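Local coordinates for tail component (Lactobacillus phage J-1, PDB 5LY8), which probably binds host cell-surface saccharides through this second carbohydrate-binding module of the evolved distal tail protein, serving as an anti-receptor for Lactobacillus casei, at residues A[102-107]-A[220-225]; A[109-114]-A[212-217]; A[136-141]-A[156-161]. One frame throughout, in Å; residues are numbered along the deposited sequence. Where two conformers were deposited one is given.

Interaction 1 (A[102-107]-A[220-225]); sequences VGTNAA and RGWSIN. With MG (magnesium ion), chain B.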
# COMPACT_ATOMS: atom_id res chain seq x y z
N VAL A 102 1.96 2.52 12.84
CA VAL A 102 3.19 3.10 12.35
C VAL A 102 3.58 4.27 13.24
O VAL A 102 2.71 4.99 13.75
CB VAL A 102 3.04 3.40 10.80
CG1 VAL A 102 1.86 4.31 10.46
CG2 VAL A 102 4.35 3.88 10.18
N GLY A 103 4.87 4.37 13.49
CA GLY A 103 5.42 5.44 14.31
C GLY A 103 6.79 5.80 13.81
O GLY A 103 7.48 4.96 13.26
N THR A 104 7.21 7.07 14.04
CA THR A 104 8.53 7.47 13.56
C THR A 104 9.16 8.47 14.54
O THR A 104 8.56 8.90 15.55
CB THR A 104 8.45 7.93 12.07
OG1 THR A 104 9.78 8.13 11.52
CG2 THR A 104 7.61 9.20 11.86
N ASN A 105 10.32 8.89 14.11
CA ASN A 105 11.15 9.78 14.92
C ASN A 105 12.14 10.43 14.02
O ASN A 105 12.24 10.12 12.82
CB ASN A 105 11.82 9.18 16.18
CG ASN A 105 11.04 8.66 17.34
OD1 ASN A 105 11.32 7.56 17.82
ND2 ASN A 105 10.30 9.54 18.01
N ALA A 106 12.69 11.55 14.44
CA ALA A 106 13.55 12.23 13.52
C ALA A 106 14.56 11.34 12.83
O ALA A 106 14.58 11.33 11.60
CB ALA A 106 14.24 13.40 14.21
N ALA A 107 15.29 10.50 13.57
CA ALA A 107 16.38 9.71 13.00
C ALA A 107 15.92 8.51 12.19
O ALA A 107 16.71 7.92 11.46
CB ALA A 107 17.32 9.25 14.12
N ARG A 220 18.44 3.92 10.39
CA ARG A 220 17.56 3.23 11.32
C ARG A 220 16.12 3.29 10.84
O ARG A 220 15.70 4.28 10.24
CB ARG A 220 17.73 3.68 12.78
CG ARG A 220 17.18 5.04 13.13
CD ARG A 220 17.10 5.22 14.64
NE ARG A 220 18.42 5.19 15.26
CZ ARG A 220 18.64 5.16 16.57
NH1 ARG A 220 17.62 5.14 17.42
NH2 ARG A 220 19.87 5.12 17.05
N GLY A 221 15.41 2.20 11.03
CA GLY A 221 14.05 2.09 10.55
C GLY A 221 13.00 2.68 11.45
O GLY A 221 13.16 2.74 12.67
N TRP A 222 11.88 3.03 10.86
CA TRP A 222 10.73 3.45 11.62
C TRP A 222 10.04 2.23 12.25
O TRP A 222 10.44 1.08 11.99
CB TRP A 222 9.78 4.29 10.76
CG TRP A 222 9.08 3.64 9.60
CD1 TRP A 222 9.18 2.35 9.16
CD2 TRP A 222 8.11 4.28 8.76
NE1 TRP A 222 8.34 2.15 8.08
CE2 TRP A 222 7.66 3.31 7.83
CE3 TRP A 222 7.57 5.57 8.72
CZ2 TRP A 222 6.69 3.61 6.86
CZ3 TRP A 222 6.62 5.86 7.76
CH2 TRP A 222 6.20 4.89 6.84
N SER A 223 9.01 2.47 13.07
CA SER A 223 8.27 1.37 13.68
C SER A 223 7.06 1.09 12.82
O SER A 223 6.27 1.98 12.57
CB SER A 223 7.83 1.72 15.09
OG SER A 223 8.95 1.88 15.95
N ILE A 224 6.97 -0.14 12.29
CA ILE A 224 5.89 -0.46 11.38
C ILE A 224 5.41 -1.87 11.58
O ILE A 224 6.22 -2.79 11.68
CB ILE A 224 6.36 -0.22 9.90
CG1 ILE A 224 5.28 -0.55 8.86
CG2 ILE A 224 7.66 -0.96 9.56
CD1 ILE A 224 4.04 0.29 8.97
N ASN A 225 4.08 -2.04 11.64
CA ASN A 225 3.53 -3.38 11.65
C ASN A 225 2.23 -3.39 10.87
O ASN A 225 1.63 -2.32 10.64
CB ASN A 225 3.46 -3.97 13.05
CG ASN A 225 2.46 -3.36 13.98
OD1 ASN A 225 1.27 -3.30 13.67
ND2 ASN A 225 2.95 -2.88 15.12
MG MG B . 12.75 10.67 10.01
O HOH W 1 19.25 6.89 10.82
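The indole of W222 receives V102 over one face: methyl CG2 sits 3.7 Å from the centroid of the six-membered ring, only 5° off the ring normal, a nearly vertical CH-pi contact. T104 comes to the edge instead, its CB close to the ring plane and 4.2 Å from W222 CE3. A chi1 of 66° puts CG of W222 between its own N and carbonyl carbon, which turns the indole back across V102. Beside the tryptophan, I224 runs alongside V102 and reaches its CB with the terminal CD1, 3.7 Å away.

Between these side chains the backbones of G103 and S223 form a hydrogen-bonded antiparallel pair, G103 N to S223 O and S223 N to G103 O both measuring 2.9 Å. Beyond it the strands part. A107 and R220 are joined through a water that donates to A107 O and accepts from R220 N, while, in the conformer described, R220 CG packs against A107 O at 3.4 Å. Where the chain turns at 104-107, A106 O binds a magnesium ion at 2.5 Å, together with E108, D130, S132 and N135; N105 also belongs to the site, its O farther off at 2.9 Å. OG1 of T104, in the conformer described, is hydrogen-bonded to D130.

Apolar contacts and two backbone bonds thus hold together the ends of two neighbouring inner strands, probably of a concanavalin-like sandwich, and the loop continuing from them delivers a carbonyl to the metal. T104 is consistent with a second-shell residue that positions D130.

Interaction 2 (A[109-114]-A[212-217]); sequences VGRFEF and WFPGFS
E113 and W212 meet through backbone and side chain alike. E113 N gives to W212 O, W212 N gives to E113 O, each bond 3.0 Å long, closing a hydrogen-bonded antiparallel pair. Their side chains run the same way, and the carboxylate lies at the indole edge, OE2 3.5 Å from W212 CZ3, with the two planes 78° apart.

P214 then disturbs the pairing. Lacking an N-H, it offers nothing to R111 O, which is met instead by proline CD at 3.1 Å; the one backbone bond left between R111 and P214, R111 N to P214 O, is 3.2 Å and bent to 142° at the hydrogen. The proline CG lies over the centre of the W212 ring. F213 packs with its ring carbon CD2 3.7 Å from F112 CB and its CZ 3.8 Å from F114 CZ, and W226 lies against both F213 and F114.

A second shell sets these groups in place. Extended from CG to NE, R111 reaches E113, and a chi4 of 83° turns its guanidinium so that OE2 lies in that plane; NE, at 2.9 Å, and NH2 both grip OE2 on its anti side. F38 N also gives to OE2, while A37 N and N115 ND2 serve OE1. W212 NE1 is held by V49 O.

With five donors around it, the buried E113 carboxylate is probably ionised and is fixed in rotation. The salt bridge runs along one strand and sets that carboxylate against W212, while backbone bonds and aromatic and proline packing join the strands.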
# COMPACT_ATOMS: atom_id res chain seq x y z
N VAL A 109 13.80 6.27 9.32
CA VAL A 109 13.46 6.33 7.90
C VAL A 109 12.68 5.08 7.54
O VAL A 109 13.08 3.96 7.91
CB VAL A 109 14.75 6.48 7.03
CG1 VAL A 109 14.49 6.25 5.55
CG2 VAL A 109 15.39 7.85 7.26
N GLY A 110 11.61 5.23 6.77
CA GLY A 110 10.89 4.04 6.36
C GLY A 110 9.85 4.40 5.34
O GLY A 110 9.50 5.56 5.16
N ARG A 111 9.35 3.38 4.65
CA ARG A 111 8.33 3.55 3.62
C ARG A 111 7.46 2.31 3.60
O ARG A 111 7.97 1.20 3.81
CB ARG A 111 9.02 3.72 2.23
CG ARG A 111 8.10 3.67 1.02
CD ARG A 111 8.91 3.83 -0.28
NE ARG A 111 8.02 4.01 -1.43
CZ ARG A 111 7.50 5.16 -1.81
NH1 ARG A 111 7.80 6.28 -1.15
NH2 ARG A 111 6.65 5.20 -2.81
N PHE A 112 6.17 2.48 3.28
CA PHE A 112 5.36 1.35 2.85
C PHE A 112 4.60 1.71 1.60
O PHE A 112 4.31 2.89 1.36
CB PHE A 112 4.44 0.75 3.93
CG PHE A 112 3.33 1.61 4.48
CD1 PHE A 112 2.24 1.96 3.69
CD2 PHE A 112 3.31 1.95 5.82
CE1 PHE A 112 1.19 2.72 4.22
CE2 PHE A 112 2.22 2.65 6.36
CZ PHE A 112 1.17 3.01 5.56
N GLU A 113 4.32 0.69 0.79
CA GLU A 113 3.47 0.78 -0.38
C GLU A 113 2.41 -0.28 -0.30
O GLU A 113 2.72 -1.45 -0.02
CB GLU A 113 4.25 0.58 -1.69
CG GLU A 113 5.24 1.69 -1.97
CD GLU A 113 5.99 1.52 -3.28
OE1 GLU A 113 5.71 0.57 -4.04
OE2 GLU A 113 6.89 2.37 -3.52
N PHE A 114 1.16 0.11 -0.59
CA PHE A 114 0.06 -0.82 -0.84
C PHE A 114 -0.35 -0.57 -2.29
O PHE A 114 -0.84 0.52 -2.63
CB PHE A 114 -1.10 -0.64 0.13
CG PHE A 114 -0.72 -1.06 1.54
CD1 PHE A 114 -0.48 -2.39 1.83
CD2 PHE A 114 -0.55 -0.12 2.54
CE1 PHE A 114 -0.09 -2.78 3.12
CE2 PHE A 114 -0.18 -0.52 3.84
CZ PHE A 114 0.04 -1.85 4.12
N TRP A 212 4.68 -3.66 0.30
CA TRP A 212 6.14 -3.63 0.39
C TRP A 212 6.53 -2.71 1.53
O TRP A 212 5.99 -1.61 1.66
CB TRP A 212 6.71 -3.16 -0.97
CG TRP A 212 8.20 -3.02 -1.07
CD1 TRP A 212 9.15 -3.92 -0.67
CD2 TRP A 212 8.90 -1.92 -1.64
NE1 TRP A 212 10.42 -3.45 -0.98
CE2 TRP A 212 10.29 -2.22 -1.58
CE3 TRP A 212 8.50 -0.68 -2.19
CZ2 TRP A 212 11.26 -1.35 -2.09
CZ3 TRP A 212 9.47 0.17 -2.68
CH2 TRP A 212 10.83 -0.14 -2.61
N PHE A 213 7.52 -3.14 2.34
CA PHE A 213 7.89 -2.44 3.56
C PHE A 213 9.41 -2.20 3.65
O PHE A 213 10.10 -2.79 4.49
CB PHE A 213 7.43 -3.23 4.78
CG PHE A 213 5.95 -3.44 4.85
CD1 PHE A 213 5.34 -4.52 4.21
CD2 PHE A 213 5.14 -2.53 5.51
CE1 PHE A 213 3.96 -4.72 4.28
CE2 PHE A 213 3.76 -2.72 5.56
CZ PHE A 213 3.18 -3.80 4.94
N PRO A 214 9.95 -1.31 2.82
CA PRO A 214 11.40 -1.09 2.82
C PRO A 214 11.94 -0.06 3.80
O PRO A 214 11.26 0.90 4.19
CB PRO A 214 11.68 -0.61 1.39
CG PRO A 214 10.40 0.18 1.05
CD PRO A 214 9.29 -0.62 1.67
N GLY A 215 13.21 -0.24 4.13
CA GLY A 215 14.06 0.77 4.74
C GLY A 215 15.06 1.25 3.70
O GLY A 215 15.13 0.70 2.60
N PHE A 216 15.84 2.27 4.03
CA PHE A 216 16.81 2.78 3.06
C PHE A 216 18.21 2.66 3.63
O PHE A 216 18.50 3.22 4.69
CB PHE A 216 16.57 4.27 2.74
CG PHE A 216 17.46 4.74 1.62
CD1 PHE A 216 17.18 4.42 0.30
CD2 PHE A 216 18.63 5.44 1.89
CE1 PHE A 216 18.03 4.81 -0.73
CE2 PHE A 216 19.47 5.84 0.85
CZ PHE A 216 19.18 5.49 -0.46
N SER A 217 19.11 1.99 2.88
CA SER A 217 20.54 1.89 3.21
C SER A 217 20.73 1.41 4.65
O SER A 217 20.00 0.49 5.05
CB SER A 217 21.19 3.26 2.96
OG SER A 217 22.60 3.19 3.13
O HOH W 2 15.52 2.87 6.86

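Interaction 3 (A[136-141]-A[156-161]); sequences DQWVFS and DLLPRN
R160 lies across W138 at about a right angle, its guanidinium over one face of the indole. The planes stand 64° apart, so this is no flat stack: NH1 dips toward the ring, 3.4 Å from CZ2 of W138, and CZ lies 4.7 Å from the centroid of the six-membered ring, a cation-pi contact. CD of R160 adds a CH-pi contact over the five-membered ring. Three consecutive torsions near -80° coil the arginine back, and in the conformer described NE (2.9 Å) and NH2 (3.2 Å) both grip OD2 of D136 from the same face of the carboxylate plane.

Q137, also in the conformer described, bends to send NE2 to W138 O and, 2.8 Å away but above its carbonyl plane, L158 O. V139 and L157 run alongside each other in one direction, while L158 CB sits 3.6 Å from W138 CD1. F140 and D156 form a hydrogen-bonded antiparallel pair.

D165 and Y163 hold the outer nitrogens of R160. Within this hairpin, strand 138-144 also pairs with 121-130, while F140 and L158 pack onto F181 and L183 of strand 178-185 in the facing sheet.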
# COMPACT_ATOMS: atom_id res chain seq x y z
N ASP A 136 11.01 14.32 11.36
CA ASP A 136 10.03 13.25 11.60
C ASP A 136 8.75 13.49 10.78
O ASP A 136 7.63 13.07 11.12
CB ASP A 136 9.78 13.05 13.10
CG ASP A 136 8.73 13.92 13.72
OD1 ASP A 136 8.63 15.09 13.31
OD2 ASP A 136 7.97 13.40 14.57
N GLN A 137 8.93 14.19 9.69
CA GLN A 137 7.83 14.42 8.82
C GLN A 137 7.54 13.11 8.04
O GLN A 137 8.44 12.44 7.51
CB GLN A 137 8.19 15.54 7.85
CG GLN A 137 7.05 15.98 6.96
CD GLN A 137 5.88 16.51 7.73
OE1 GLN A 137 5.96 17.54 8.40
NE2 GLN A 137 4.78 15.77 7.68
N TRP A 138 6.28 12.75 8.01
CA TRP A 138 5.87 11.70 7.12
C TRP A 138 4.92 12.24 6.04
O TRP A 138 4.29 13.29 6.20
CB TRP A 138 5.42 10.45 7.81
CG TRP A 138 4.40 10.58 8.88
CD1 TRP A 138 3.49 11.60 9.02
CD2 TRP A 138 4.01 9.58 9.80
NE1 TRP A 138 2.59 11.29 10.01
CE2 TRP A 138 2.90 10.05 10.52
CE3 TRP A 138 4.52 8.31 10.11
CZ2 TRP A 138 2.24 9.28 11.50
CZ3 TRP A 138 3.91 7.57 11.10
CH2 TRP A 138 2.79 8.06 11.81
N VAL A 139 4.93 11.56 4.91
CA VAL A 139 4.21 11.98 3.71
C VAL A 139 3.32 10.83 3.25
O VAL A 139 3.76 9.71 3.16
CB VAL A 139 5.20 12.37 2.58
CG1 VAL A 139 4.45 12.72 1.30
CG2 VAL A 139 6.09 13.56 2.97
N PHE A 140 2.09 11.18 2.89
CA PHE A 140 1.10 10.28 2.32
C PHE A 140 0.97 10.65 0.85
O PHE A 140 0.73 11.81 0.53
CB PHE A 140 -0.21 10.49 3.08
CG PHE A 140 -1.49 9.93 2.56
CD1 PHE A 140 -1.57 8.61 2.14
CD2 PHE A 140 -2.65 10.69 2.58
CE1 PHE A 140 -2.79 8.07 1.72
CE2 PHE A 140 -3.86 10.15 2.15
CZ PHE A 140 -3.92 8.85 1.72
N SER A 141 1.19 9.67 -0.04
CA SER A 141 1.09 9.91 -1.48
C SER A 141 0.24 8.90 -2.17
O SER A 141 0.09 7.77 -1.69
CB SER A 141 2.48 9.99 -2.12
OG SER A 141 3.13 8.72 -2.17
N ASP A 156 1.05 14.60 0.33
CA ASP A 156 0.47 15.25 1.50
C ASP A 156 1.40 15.15 2.68
O ASP A 156 1.59 14.06 3.24
CB ASP A 156 -0.91 14.62 1.83
CG ASP A 156 -2.06 14.99 0.90
OD1 ASP A 156 -1.83 15.76 -0.08
OD2 ASP A 156 -3.18 14.49 1.13
N LEU A 157 1.98 16.29 3.07
CA LEU A 157 2.82 16.38 4.27
C LEU A 157 1.86 16.39 5.45
O LEU A 157 1.15 17.38 5.66
CB LEU A 157 3.68 17.67 4.24
CG LEU A 157 4.86 17.61 3.27
CD1 LEU A 157 5.12 18.94 2.61
CD2 LEU A 157 6.10 17.14 3.95
N LEU A 158 1.80 15.28 6.18
CA LEU A 158 0.86 15.06 7.27
C LEU A 158 1.29 15.81 8.52
O LEU A 158 2.35 15.50 9.07
CB LEU A 158 0.78 13.57 7.60
CG LEU A 158 0.32 12.67 6.48
CD1 LEU A 158 0.30 11.24 6.96
CD2 LEU A 158 -1.06 13.09 5.95
N PRO A 159 0.48 16.76 9.04
CA PRO A 159 0.92 17.47 10.25
C PRO A 159 1.06 16.50 11.42
O PRO A 159 0.10 15.81 11.78
CB PRO A 159 -0.18 18.52 10.47
CG PRO A 159 -1.37 18.00 9.70
CD PRO A 159 -0.80 17.26 8.52
N ARG A 160 2.24 16.42 12.00
CA ARG A 160 2.51 15.44 13.06
C ARG A 160 1.69 15.57 14.33
O ARG A 160 1.55 14.64 15.05
CB ARG A 160 4.00 15.36 13.37
CG ARG A 160 4.74 14.54 12.32
CD ARG A 160 4.58 13.04 12.56
NE ARG A 160 5.42 12.51 13.61
CZ ARG A 160 5.15 11.39 14.28
NH1 ARG A 160 4.02 10.74 14.06
NH2 ARG A 160 5.98 10.94 15.17
N ASN A 161 1.14 16.74 14.59
CA ASN A 161 0.30 16.93 15.76
C ASN A 161 -1.01 16.21 15.62
O ASN A 161 -1.60 15.84 16.61
CB ASN A 161 0.03 18.42 15.97
CG ASN A 161 -0.81 18.70 17.18
OD1 ASN A 161 -0.48 18.29 18.26
ND2 ASN A 161 -1.93 19.37 16.98
O HOH W 3 4.39 18.10 11.21

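Strand 94-103 brings the chain to 102-107, and 109-114 follows one residue later, on strand 110-118. After strand 121-130, segment 136-141 begins a hairpin that 156-161 closes as interaction 3, the most local of the three. The chain then runs through strands 166-175, 178-185 and 191-197 before 212-217 closes interaction 2 and, shortly after, 220-225 closes interaction 1. The loops are concentric, 3 within 2 within 1, and none crosses. Interaction 1 ties two strands of the six-stranded antiparallel sheet; 2 and 3 belong to the mixed sheet. R220 O probably bonds to V109 N, while W222 and I224 pack on 110-112 and V102 meets W138, beside the magnesium site of A106 and D130.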